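Long-range contacts in putative methyl-accepting chemotaxis signal transduction protein (Campylobacter jejuni, PDB 6W3Y), which probably works as a chemoreceptor, sensing small molecules through a Cache-type domain that here holds a bound alanine: residues His74-Leu79 with Val159-Glu164; Asn80-Leu85 with Lys113-Glu118. All blocks are in the same frame, centred on the assembly; numbering follows the deposited sequence.

Contact 1: residues His74-Leu79 with Val159-Glu164; sequences HSINAL and VDIPSE. With ALA (alanine), chain C; SO4 (sulfate ion), chain E.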
ATOM      1  N   HIS A  74      17.512  -2.473  -6.716  1.00  9.70           N
ATOM      2  CA  HIS A  74      17.717  -1.581  -7.854  1.00  9.99           C
ATOM      3  C   HIS A  74      16.630  -1.766  -8.903  1.00 11.60           C
ATOM      4  O   HIS A  74      16.164  -0.790  -9.511  1.00 11.89           O
ATOM      5  CB  HIS A  74      19.076  -1.804  -8.491  1.00 11.37           C
ATOM      6  CG  HIS A  74      20.215  -1.382  -7.642  1.00 11.22           C
ATOM      7  ND1 HIS A  74      21.484  -1.842  -7.853  1.00 12.44           N
ATOM      8  CD2 HIS A  74      20.310  -0.409  -6.701  1.00 13.27           C
ATOM      9  CE1 HIS A  74      22.316  -1.217  -7.039  1.00 13.65           C
ATOM     10  NE2 HIS A  74      21.630  -0.338  -6.333  1.00 14.39           N
ATOM     11  N   SER A  75      16.259  -3.005  -9.173  1.00 10.68           N
ATOM     12  CA  SER A  75      15.326  -3.287 -10.269  1.00 10.64           C
ATOM     13  C   SER A  75      14.018  -2.540 -10.132  1.00 12.29           C
ATOM     14  O   SER A  75      13.443  -2.126 -11.147  1.00 13.33           O
ATOM     15  CB  SER A  75      15.146  -4.790 -10.387  1.00 10.71           C
ATOM     16  OG  SER A  75      14.325  -5.284  -9.384  1.00 13.79           O
ATOM     17  N   ILE A  76      13.546  -2.374  -8.891  0.60 11.42           N
ATOM     18  CA  ILE A  76      12.242  -1.737  -8.595  0.60 12.96           C
ATOM     19  C   ILE A  76      12.403  -0.358  -7.906  0.60 13.68           C
ATOM     20  O   ILE A  76      11.410   0.313  -7.626  0.60 14.62           O
ATOM     21  CB  ILE A  76      11.327  -2.695  -7.758  0.60 12.95           C
ATOM     22  CG1 ILE A  76       9.812  -2.455  -8.001  0.60 14.27           C
ATOM     23  CG2 ILE A  76      11.690  -2.653  -6.278  0.60 13.87           C
ATOM     24  CD1 ILE A  76       8.917  -3.601  -7.524  0.60 16.70           C
ATOM     25  N   ASN A  77      13.652   0.071  -7.646  1.00 12.86           N
ATOM     26  CA  ASN A  77      13.895   1.289  -6.887  1.00 12.54           C
ATOM     27  C   ASN A  77      13.200   1.227  -5.537  1.00 13.30           C
ATOM     28  O   ASN A  77      12.618   2.196  -5.075  1.00 15.30           O
ATOM     29  CB  ASN A  77      13.548   2.558  -7.689  1.00 14.33           C
ATOM     30  CG  ASN A  77      14.046   3.802  -7.022  1.00 17.41           C
ATOM     31  OD1 ASN A  77      15.090   3.795  -6.392  1.00 20.74           O
ATOM     32  ND2 ASN A  77      13.289   4.875  -7.165  1.00 23.62           N
ATOM     33  N   ALA A  78      13.363   0.109  -4.847  1.00 12.23           N
ATOM     34  CA  ALA A  78      12.898  -0.001  -3.468  1.00 11.86           C
ATOM     35  C   ALA A  78      13.790   0.827  -2.546  1.00 11.32           C
ATOM     36  O   ALA A  78      14.942   1.125  -2.874  1.00 12.62           O
ATOM     37  CB  ALA A  78      12.873  -1.432  -3.008  1.00 12.14           C
ATOM     38  N   LEU A  79      13.296   1.158  -1.354  1.00 11.03           N
ATOM     39  CA  LEU A  79      14.097   1.914  -0.393  1.00 12.02           C
ATOM     40  C   LEU A  79      15.111   0.992   0.331  1.00 10.49           C
ATOM     41  O   LEU A  79      16.289   1.320   0.470  1.00 11.94           O
ATOM     42  CB  LEU A  79      13.205   2.623   0.605  1.00 12.21           C
ATOM     43  CG  LEU A  79      13.898   3.655   1.468  1.00 14.29           C
ATOM     44  CD1 LEU A  79      14.322   4.850   0.572  1.00 16.59           C
ATOM     45  CD2 LEU A  79      12.962   4.125   2.579  1.00 15.91           C
ATOM     46  N   VAL A 159      10.772  -5.998   2.151  1.00  8.91           N
ATOM     47  CA  VAL A 159      10.892  -5.070   1.030  1.00  8.94           C
ATOM     48  C   VAL A 159      10.157  -3.784   1.420  1.00  9.07           C
ATOM     49  O   VAL A 159       8.962  -3.829   1.688  1.00  9.90           O
ATOM     50  CB  VAL A 159      10.286  -5.664  -0.249  1.00  9.62           C
ATOM     51  CG1 VAL A 159      10.325  -4.622  -1.360  1.00 11.70           C
ATOM     52  CG2 VAL A 159      10.990  -6.945  -0.658  1.00 10.70           C
ATOM     53  N   ASP A 160      10.883  -2.654   1.465  1.00  9.21           N
ATOM     54  CA  ASP A 160      10.268  -1.390   1.848  1.00  9.94           C
ATOM     55  C   ASP A 160      10.104  -0.510   0.604  1.00  9.64           C
ATOM     56  O   ASP A 160      11.063  -0.183  -0.095  1.00 10.28           O
ATOM     57  CB  ASP A 160      11.175  -0.579   2.808  1.00 10.02           C
ATOM     58  CG  ASP A 160      11.357  -1.209   4.171  1.00 10.61           C
ATOM     59  OD1 ASP A 160      10.616  -2.163   4.511  1.00 10.57           O
ATOM     60  OD2 ASP A 160      12.257  -0.701   4.899  1.00 10.93           O
ATOM     61  N   ILE A 161       8.846  -0.146   0.343  1.00 10.07           N
ATOM     62  CA  ILE A 161       8.492   0.741  -0.751  1.00 10.40           C
ATOM     63  C   ILE A 161       7.974   2.059  -0.127  1.00 10.25           C
ATOM     64  O   ILE A 161       7.103   2.014   0.728  1.00 11.43           O
ATOM     65  CB  ILE A 161       7.386   0.116  -1.633  1.00 11.15           C
ATOM     66  CG1 ILE A 161       7.765  -1.269  -2.120  1.00 11.59           C
ATOM     67  CG2 ILE A 161       7.078   1.071  -2.804  1.00 12.68           C
ATOM     68  CD1 ILE A 161       9.001  -1.346  -2.971  1.00 12.81           C
ATOM     69  N   PRO A 162       8.479   3.223  -0.579  1.00 10.92           N
ATOM     70  CA  PRO A 162       7.951   4.469  -0.011  1.00 11.89           C
ATOM     71  C   PRO A 162       6.441   4.531  -0.156  1.00 11.96           C
ATOM     72  O   PRO A 162       5.901   4.355  -1.256  1.00 11.94           O
ATOM     73  CB  PRO A 162       8.647   5.559  -0.836  1.00 14.07           C
ATOM     74  CG  PRO A 162       9.954   4.904  -1.239  1.00 15.06           C
ATOM     75  CD  PRO A 162       9.560   3.487  -1.551  1.00 13.45           C
ATOM     76  N   SER A 163       5.762   4.898   0.919  1.00 12.04           N
ATOM     77  CA  SER A 163       4.325   5.087   0.829  1.00 12.06           C
ATOM     78  C   SER A 163       3.955   6.209  -0.128  1.00 11.42           C
ATOM     79  O   SER A 163       2.879   6.172  -0.736  1.00 12.51           O
ATOM     80  CB  SER A 163       3.689   5.246   2.185  1.00 16.16           C
ATOM     81  OG  SER A 163       4.309   6.237   2.884  1.00 17.77           O
ATOM     82  N   GLU A 164       4.823   7.192  -0.282  1.00 11.73           N
ATOM     83  CA  GLU A 164       4.598   8.266  -1.259  1.00 13.38           C
ATOM     84  C   GLU A 164       4.415   7.732  -2.662  1.00 12.74           C
ATOM     85  O   GLU A 164       3.718   8.361  -3.481  1.00 13.20           O
ATOM     86  CB  GLU A 164       5.741   9.288  -1.194  1.00 17.66           C
ATOM     87  CG  GLU A 164       5.671  10.425  -2.190  1.00 25.31           C
ATOM     88  CD  GLU A 164       6.843  11.372  -2.186  1.00 40.09           C
ATOM     89  OE1 GLU A 164       7.507  11.456  -1.153  1.00 37.17           O
ATOM     90  OE2 GLU A 164       7.059  12.067  -3.205  1.00 55.95           O
TER
HETATM   91  N   ALA C 301      11.942  -0.770   7.654  1.00 12.51           N
HETATM   92  CA  ALA C 301      12.414  -1.826   8.598  1.00 12.52           C
HETATM   93  C   ALA C 301      12.248  -1.323  10.008  1.00 12.89           C
HETATM   94  O   ALA C 301      12.002  -0.111  10.211  1.00 13.98           O
HETATM   95  CB  ALA C 301      13.861  -2.133   8.337  1.00 13.15           C
HETATM   96  OXT ALA C 301      12.307  -2.198  10.916  1.00 15.65           O
HETATM   97  S   SO4 E 303      22.741   2.639  -4.380  1.00 29.94           S
HETATM   98  O1  SO4 E 303      21.348   3.017  -4.055  1.00 28.74           O
HETATM   99  O2  SO4 E 303      23.643   3.121  -3.298  1.00 40.60           O
HETATM  100  O3  SO4 E 303      22.839   1.187  -4.448  1.00 21.13           O
HETATM  101  O4  SO4 E 303      23.193   3.253  -5.664  1.00 50.03           O
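OD2 of Asp-160, the strand residue whose backbone meets Leu-79, is gripped by two donors: the amino N of the bound alanine at 2.8 Å and ND2 of Asn-80. The other carboxylate oxygen, OD1, is held by the hydroxyls of Thr-142 and Tyr-82. Four bonds thus fix the rotation of a buried acid, and its charge would be expected to favour a protonated amino group on the ligand.

The main chain of the same residue grips the opposite segment, where Leu-79 N donates to Asp-160 O over 2.9 Å. That carbonyl also has apolar company, since Ala-78 CB sits 3.6 Å from Asp-160 O. Ile-161 starts from a CB directed away from residues 74-79, yet CG1 stands beside the backbone N (chi1 -54°) and a further bend carries CD1 back to within 3.9 Å of Ala-78 CB. At the other end, Leu-79 CB packs on the ring of Pro-162, 4.3 Å from its CD.

What brings Ala-78 and Leu-79 here is the end of helix 58-76. Asn-77, with positive phi, is the C-prime residue of a Schellman motif in which Ala-78 N returns to Arg-73 O, and the chain then runs into strand 80-84. One turn earlier, His-74 NE2 donates at 2.7 Å to O3 of a sulfate ion, probably brought by the crystallisation liquor, the oxygen lying in the ring plane. A helix terminated just before the first sheet strand, next to an aspartate that takes the ligand's amino group, is consistent with the amino-acid pocket of a PDC (Cache) sensor domain.

Contact 2: residues Asn80-Leu85 with Lys113-Glu118; sequences NVYLGL and KDWYQE. With ALA (alanine), chain C.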
ATOM      1  N   ASN A  80      14.600  -0.147   0.811  1.00 10.84           N
ATOM      2  CA  ASN A  80      15.415  -1.152   1.523  1.00 10.72           C
ATOM      3  C   ASN A  80      14.938  -2.534   1.078  1.00  9.56           C
ATOM      4  O   ASN A  80      13.708  -2.715   0.919  1.00 10.70           O
ATOM      5  CB  ASN A  80      15.292  -1.056   3.048  1.00 10.61           C
ATOM      6  CG  ASN A  80      15.624   0.273   3.631  1.00 11.39           C
ATOM      7  OD1 ASN A  80      16.776   0.701   3.573  1.00 13.53           O
ATOM      8  ND2 ASN A  80      14.622   0.897   4.257  1.00 12.33           N
ATOM      9  N   VAL A  81      15.851  -3.482   1.040  1.00  9.47           N
ATOM     10  CA  VAL A  81      15.505  -4.882   0.835  1.00 10.06           C
ATOM     11  C   VAL A  81      16.434  -5.654   1.771  1.00 10.13           C
ATOM     12  O   VAL A  81      17.639  -5.391   1.806  1.00 10.71           O
ATOM     13  CB  VAL A  81      15.706  -5.316  -0.644  1.00 10.70           C
ATOM     14  CG1 VAL A  81      15.417  -6.800  -0.806  1.00 11.57           C
ATOM     15  CG2 VAL A  81      14.774  -4.538  -1.575  1.00 10.79           C
ATOM     16  N   TYR A  82      15.873  -6.578   2.567  1.00 10.27           N
ATOM     17  CA  TYR A  82      16.630  -7.112   3.702  1.00  9.71           C
ATOM     18  C   TYR A  82      16.138  -8.497   4.097  1.00 10.76           C
ATOM     19  O   TYR A  82      15.027  -8.893   3.750  1.00 10.78           O
ATOM     20  CB  TYR A  82      16.616  -6.111   4.880  1.00  9.68           C
ATOM     21  CG  TYR A  82      15.246  -5.587   5.236  1.00 10.06           C
ATOM     22  CD1 TYR A  82      14.755  -4.440   4.611  1.00 10.92           C
ATOM     23  CD2 TYR A  82      14.413  -6.182   6.189  1.00  9.73           C
ATOM     24  CE1 TYR A  82      13.483  -3.948   4.913  1.00 11.09           C
ATOM     25  CE2 TYR A  82      13.169  -5.682   6.523  1.00 10.28           C
ATOM     26  CZ  TYR A  82      12.701  -4.542   5.876  1.00  9.79           C
ATOM     27  OH  TYR A  82      11.463  -4.052   6.209  1.00 11.37           O
ATOM     28  N   LEU A  83      16.983  -9.193   4.886  1.00 10.86           N
ATOM     29  CA  LEU A  83      16.680 -10.508   5.383  1.00 10.30           C
ATOM     30  C   LEU A  83      16.998 -10.526   6.873  1.00 10.96           C
ATOM     31  O   LEU A  83      18.163 -10.372   7.286  1.00 11.92           O
ATOM     32  CB  LEU A  83      17.487 -11.569   4.654  1.00 10.73           C
ATOM     33  CG  LEU A  83      17.223 -13.015   5.065  1.00 11.84           C
ATOM     34  CD1 LEU A  83      15.813 -13.448   4.711  1.00 12.60           C
ATOM     35  CD2 LEU A  83      18.245 -13.946   4.434  1.00 13.26           C
ATOM     36  N   GLY A  84      15.982 -10.736   7.682  1.00 10.83           N
ATOM     37  CA  GLY A  84      16.127 -10.825   9.141  1.00 11.24           C
ATOM     38  C   GLY A  84      16.262 -12.257   9.613  1.00 12.10           C
ATOM     39  O   GLY A  84      15.528 -13.136   9.152  1.00 11.92           O
ATOM     40  N   LEU A  85      17.218 -12.463  10.524  1.00 12.16           N
ATOM     41  CA  LEU A  85      17.521 -13.804  11.013  1.00 11.52           C
ATOM     42  C   LEU A  85      17.102 -13.999  12.461  1.00 12.04           C
ATOM     43  O   LEU A  85      16.966 -13.040  13.209  1.00 12.58           O
ATOM     44  CB  LEU A  85      19.025 -14.043  10.894  1.00 11.77           C
ATOM     45  CG  LEU A  85      19.702 -13.748   9.553  1.00 12.97           C
ATOM     46  CD1 LEU A  85      21.203 -13.991   9.627  1.00 15.51           C
ATOM     47  CD2 LEU A  85      19.081 -14.571   8.417  1.00 14.12           C
ATOM     48  N   LYS A 113       9.196  -6.093  15.836  1.00 17.22           N
ATOM     49  CA  LYS A 113       8.659  -5.438  14.644  1.00 17.76           C
ATOM     50  C   LYS A 113       7.553  -6.335  14.065  1.00 16.38           C
ATOM     51  O   LYS A 113       7.773  -7.525  13.819  1.00 16.23           O
ATOM     52  CB  LYS A 113       9.775  -5.221  13.594  1.00 19.86           C
ATOM     53  CG  LYS A 113      10.928  -4.303  13.968  1.00 20.26           C
ATOM     54  CD  LYS A 113      10.534  -2.856  13.930  1.00 21.54           C
ATOM     55  CE  LYS A 113      11.602  -1.951  14.494  1.00 19.76           C
ATOM     56  NZ  LYS A 113      12.802  -1.802  13.628  1.00 18.34           N
ATOM     57  N   ASP A 114       6.447  -5.722  13.649  1.00 17.11           N
ATOM     58  CA  ASP A 114       5.383  -6.479  13.024  1.00 16.23           C
ATOM     59  C   ASP A 114       5.810  -7.132  11.703  1.00 15.20           C
ATOM     60  O   ASP A 114       5.394  -8.258  11.395  1.00 15.14           O
ATOM     61  CB  ASP A 114       4.130  -5.615  12.849  1.00 20.28           C
ATOM     62  CG  ASP A 114       3.337  -5.444  14.134  1.00 27.90           C
ATOM     63  OD1 ASP A 114       3.585  -6.148  15.144  1.00 31.54           O
ATOM     64  OD2 ASP A 114       2.291  -4.798  14.002  1.00 36.05           O
ATOM     65  N   TRP A 115       6.626  -6.469  10.904  1.00 12.94           N
ATOM     66  CA  TRP A 115       7.012  -7.058   9.618  1.00 12.13           C
ATOM     67  C   TRP A 115       7.682  -8.397   9.842  1.00 12.05           C
ATOM     68  O   TRP A 115       7.523  -9.316   9.039  1.00 12.82           O
ATOM     69  CB  TRP A 115       7.842  -6.122   8.762  1.00 12.74           C
ATOM     70  CG  TRP A 115       9.244  -5.787   9.269  1.00 12.58           C
ATOM     71  CD1 TRP A 115       9.621  -4.611   9.868  1.00 13.64           C
ATOM     72  CD2 TRP A 115      10.431  -6.612   9.243  1.00 11.47           C
ATOM     73  NE1 TRP A 115      10.951  -4.661  10.235  1.00 13.62           N
ATOM     74  CE2 TRP A 115      11.464  -5.877   9.856  1.00 12.45           C
ATOM     75  CE3 TRP A 115      10.732  -7.872   8.704  1.00 12.18           C
ATOM     76  CZ2 TRP A 115      12.748  -6.373   9.983  1.00 13.56           C
ATOM     77  CZ3 TRP A 115      12.035  -8.348   8.791  1.00 13.03           C
ATOM     78  CH2 TRP A 115      13.023  -7.620   9.474  1.00 13.08           C
ATOM     79  N   TYR A 116       8.447  -8.523  10.923  1.00 12.78           N
ATOM     80  CA  TYR A 116       9.162  -9.771  11.219  1.00 13.01           C
ATOM     81  C   TYR A 116       8.200 -10.764  11.907  1.00 12.06           C
ATOM     82  O   TYR A 116       8.005 -11.891  11.439  1.00 13.36           O
ATOM     83  CB  TYR A 116      10.372  -9.484  12.108  1.00 12.93           C
ATOM     84  CG  TYR A 116      11.206 -10.696  12.382  1.00 13.51           C
ATOM     85  CD1 TYR A 116      12.167 -11.097  11.483  1.00 13.39           C
ATOM     86  CD2 TYR A 116      11.002 -11.483  13.503  1.00 13.66           C
ATOM     87  CE1 TYR A 116      12.955 -12.234  11.716  1.00 13.02           C
ATOM     88  CE2 TYR A 116      11.739 -12.645  13.697  1.00 13.65           C
ATOM     89  CZ  TYR A 116      12.709 -13.016  12.781  1.00 12.43           C
ATOM     90  OH  TYR A 116      13.416 -14.195  12.953  1.00 14.00           O
ATOM     91  N   GLN A 117       7.592 -10.340  13.009  1.00 13.84           N
ATOM     92  CA  GLN A 117       6.798 -11.258  13.825  1.00 15.71           C
ATOM     93  C   GLN A 117       5.575 -11.766  13.027  1.00 15.83           C
ATOM     94  O   GLN A 117       5.215 -12.938  13.122  1.00 17.06           O
ATOM     95  CB  GLN A 117       6.419 -10.626  15.181  1.00 22.72           C
ATOM     96  CG  GLN A 117       7.634 -10.506  16.184  1.00 28.91           C
ATOM     97  CD  GLN A 117       8.282 -11.829  16.825  1.00 40.61           C
ATOM     98  OE1 GLN A 117       8.624 -12.795  16.119  1.00 38.25           O
ATOM     99  NE2 GLN A 117       8.677 -11.752  18.133  1.00 28.97           N
ATOM    100  N   GLU A 118       4.930 -10.910  12.234  1.00 14.75           N
ATOM    101  CA  GLU A 118       3.702 -11.314  11.541  1.00 14.74           C
ATOM    102  C   GLU A 118       4.004 -12.245  10.372  1.00 13.65           C
ATOM    103  O   GLU A 118       3.195 -13.112  10.046  1.00 15.20           O
ATOM    104  CB  GLU A 118       2.890 -10.117  11.087  1.00 16.21           C
ATOM    105  CG  GLU A 118       2.277  -9.339  12.246  1.00 20.29           C
ATOM    106  CD  GLU A 118       1.309 -10.196  13.071  1.00 27.08           C
ATOM    107  OE1 GLU A 118       0.572 -11.046  12.510  1.00 25.70           O
ATOM    108  OE2 GLU A 118       1.261 -10.006  14.303  1.00 37.16           O
TER
HETATM  109  N   ALA C 301      11.942  -0.770   7.654  1.00 12.51           N
HETATM  110  CA  ALA C 301      12.414  -1.826   8.598  1.00 12.52           C
HETATM  111  C   ALA C 301      12.248  -1.323  10.008  1.00 12.89           C
HETATM  112  O   ALA C 301      12.002  -0.111  10.211  1.00 13.98           O
HETATM  113  CB  ALA C 301      13.861  -2.133   8.337  1.00 13.15           C
HETATM  114  OXT ALA C 301      12.307  -2.198  10.916  1.00 15.65           O
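Tyr-82 and Trp-115 form a T-shaped aromatic pair, with the tyrosine edge turned to the indole face. The centroids of the phenol and the six-membered indole ring lie 4.8 Å apart, and the planes meet at 74°. Tyr-82 CE2 is the atom that presses in, 3.5 Å from Trp-115 CH2 and offset toward the rim. The indole reaches this position because its CG is lodged between the backbone N and the carbonyl carbon (chi1 68°), while its other face is backed by CB of Tyr-116.

Looser van der Waals packing continues along the strand. Gly-84, with no side chain to intervene, brings its CA to the indole edge, 4.5 Å from Trp-115 CH2. Its carbonyl O lies close to the plane of the Tyr-116 ring, 3.7 Å from CE1, and the Tyr-116 hydroxyl oxygen rests by the main chain of Leu-85.

Strand 80-84 belongs to the six-stranded antiparallel sheet of the PDC sensor domain. The axis of residues 114-118, in the short helix, runs at 50° to that of strand 80-84 and comes within 10.4 Å of it; the bound alanine occupies the pocket between sheet and helix, as in Cache domains that bind amino acids.

Polar bonds from the helix side reach this ligand. Trp-115 NE1 donates to alanine OXT at 2.9 Å, from the edge of the same indole whose face receives Tyr-82. Lys-113, at the N-cap position, bends its chain at chi2 and chi4 to bring NZ to the same OXT at 2.8 Å, and it also bonds to Leu-108 O. The ligand's methyl CB, meanwhile, lies over one face of the phenol, 3.6 Å from Tyr-82 CZ.

In the fold
From the N terminus the chain runs through the long helix 4-48, returns along helix 58-76 and there enters contact 1, whose partner comes 80 residues later at the end of strand 152-162. The loop so closed contains strands 80-84, 90-94, 103-105, 126-132 and 139-149. Contact 2 is nested inside it: residues 80-85 continue directly from residues 74-79, and a shorter loop through strands 90-94 and 103-105 leads to helix 114-119. Strands 80-84 and 152-162 are neighbours in the sheet, so contact 1 ties the helical backing to that sheet and contact 2 ties the sheet to the pocket helix. Both contacts touch the bound alanine.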